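Local coordinates for putative OMPA family lipoprotein (Burkholderia pseudomallei, PDB 4B5C), which probably forms part of the Tol-Pal system, which is important for outer membrane integrity and plays a role in membrane invagination during cell division, at residues R64-Q69 with R94-L99. Numbering follows the deposited sequence.
Sequences RHILIQ and RALSLL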
# COMPACT_ATOMS: atom_id res chain seq x y z
N ARG A 64 -4.78 7.03 -15.05
CA ARG A 64 -3.74 6.53 -14.16
C ARG A 64 -4.15 5.24 -13.46
O ARG A 64 -5.19 5.18 -12.79
CB ARG A 64 -3.35 7.59 -13.13
CG ARG A 64 -2.42 8.65 -13.67
CD ARG A 64 -1.18 8.01 -14.26
NE ARG A 64 -0.19 9.01 -14.67
CZ ARG A 64 0.93 8.73 -15.32
NH1 ARG A 64 1.21 7.48 -15.65
NH2 ARG A 64 1.77 9.71 -15.64
N HIS A 65 -3.34 4.20 -13.62
CA HIS A 65 -3.57 2.93 -12.95
C HIS A 65 -2.49 2.70 -11.89
O HIS A 65 -1.35 3.15 -12.05
CB HIS A 65 -3.55 1.77 -13.95
CG HIS A 65 -4.69 1.80 -14.93
ND1 HIS A 65 -4.93 2.88 -15.75
CD2 HIS A 65 -5.63 0.88 -15.22
CE1 HIS A 65 -5.99 2.63 -16.50
NE2 HIS A 65 -6.43 1.42 -16.20
N ILE A 66 -2.85 2.01 -10.82
CA ILE A 66 -1.88 1.69 -9.77
C ILE A 66 -2.06 0.26 -9.28
O ILE A 66 -3.18 -0.25 -9.21
CB ILE A 66 -2.01 2.64 -8.56
CG1 ILE A 66 -3.39 2.48 -7.90
CG2 ILE A 66 -1.77 4.08 -8.97
CD1 ILE A 66 -3.47 3.06 -6.51
N LEU A 67 -0.94 -0.38 -8.94
CA LEU A 67 -0.98 -1.64 -8.22
C LEU A 67 -0.76 -1.37 -6.74
O LEU A 67 0.20 -0.70 -6.36
CB LEU A 67 0.08 -2.62 -8.73
CG LEU A 67 -0.14 -3.28 -10.10
CD1 LEU A 67 0.95 -4.30 -10.37
CD2 LEU A 67 -1.51 -3.93 -10.17
N ILE A 68 -1.67 -1.86 -5.91
CA ILE A 68 -1.50 -1.74 -4.47
C ILE A 68 -0.88 -3.04 -3.97
O ILE A 68 -1.56 -4.05 -3.83
CB ILE A 68 -2.84 -1.48 -3.75
CG1 ILE A 68 -3.55 -0.29 -4.39
CG2 ILE A 68 -2.61 -1.24 -2.27
CD1 ILE A 68 -4.90 0.03 -3.78
N GLN A 69 0.43 -3.00 -3.73
CA GLN A 69 1.18 -4.19 -3.37
C GLN A 69 1.35 -4.34 -1.87
O GLN A 69 2.01 -3.53 -1.22
CB GLN A 69 2.55 -4.17 -4.06
CG GLN A 69 2.46 -3.98 -5.57
CD GLN A 69 3.83 -3.87 -6.22
OE1 GLN A 69 4.86 -3.94 -5.55
NE2 GLN A 69 3.84 -3.69 -7.53
N ARG A 94 -9.92 -0.42 -0.59
CA ARG A 94 -11.24 -0.05 -0.10
C ARG A 94 -11.27 1.40 0.39
O ARG A 94 -12.26 2.11 0.20
CB ARG A 94 -11.71 -1.01 1.00
CG ARG A 94 -12.05 -2.40 0.49
CD ARG A 94 -12.66 -3.29 1.56
NE ARG A 94 -11.69 -3.74 2.55
CZ ARG A 94 -11.57 -3.24 3.77
NH1 ARG A 94 -12.37 -2.26 4.17
NH2 ARG A 94 -10.65 -3.71 4.60
N ALA A 95 -10.18 1.84 1.02
CA ALA A 95 -10.06 3.22 1.46
C ALA A 95 -10.15 4.17 0.27
O ALA A 95 -10.83 5.19 0.32
CB ALA A 95 -8.75 3.42 2.21
N LEU A 96 -9.46 3.81 -0.81
CA LEU A 96 -9.47 4.61 -2.03
C LEU A 96 -10.82 4.53 -2.73
O LEU A 96 -11.30 5.52 -3.28
CB LEU A 96 -8.35 4.16 -2.98
CG LEU A 96 -6.92 4.51 -2.54
CD1 LEU A 96 -5.89 3.94 -3.51
CD2 LEU A 96 -6.76 6.02 -2.41
N SER A 97 -11.44 3.35 -2.70
CA SER A 97 -12.77 3.17 -3.30
C SER A 97 -13.79 4.04 -2.57
O SER A 97 -14.61 4.70 -3.19
CB SER A 97 -13.20 1.71 -3.23
OG SER A 97 -12.27 0.87 -3.91
N LEU A 98 -13.72 4.01 -1.24
CA LEU A 98 -14.62 4.81 -0.42
C LEU A 98 -14.47 6.29 -0.75
O LEU A 98 -15.42 7.06 -0.64
CB LEU A 98 -14.32 4.57 1.06
CG LEU A 98 -15.35 5.07 2.07
CD1 LEU A 98 -16.64 4.28 1.96
CD2 LEU A 98 -14.80 4.99 3.49
N LEU A 99 -13.26 6.69 -1.15
CA LEU A 99 -12.99 8.08 -1.47
C LEU A 99 -13.38 8.43 -2.90
O LEU A 99 -13.26 9.58 -3.32
CB LEU A 99 -11.52 8.41 -1.22
CG LEU A 99 -11.10 8.46 0.25
CD1 LEU A 99 -9.59 8.31 0.40
CD2 LEU A 99 -11.60 9.74 0.91
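Ile-66 and Ile-68 meet Leu-96 in a small, purely apolar contact inside the core, where strand 66-71 faces the last turn of helix 78-98. It illustrates how methyl groups can bridge a strand and a helix whose backbones stay well apart: 10.5 Å separates CA of Ile-68 from CA of Leu-96, no hydrogen bond crosses, and only 79 Å² is buried. A single methyl on the helix side, CD1 of Leu-96, does the touching. It lies 4.0 Å from CD1 of Ile-66, which it meets tip to tip, and equally 4.0 Å from CD1 of Ile-68, whose side chain runs past that of Leu-96 in the opposing direction. The isoleucines, two residues apart on one face of the strand, differ in rotation: Ile-66 carries CG1 between backbone N and carbonyl carbon (chi1 63°), whereas Ile-68 holds it opposite the carbonyl carbon (chi1 -52°), and both side chains then extend to bring CD1 to the leucine. Strand and helix are the first two elements of a beta-alpha-beta unit completed by strand 106-112, parallel to 66-71, within the OmpA-like domain of Pal. Met-106 of that third element and Val-101 of the connecting loop also pack against Leu-96. Leu-58 from helix 48-60 adjoins Ile-66, while Ala-89, Val-92 and Arg-93, earlier in helix 78-98, touch Ile-68.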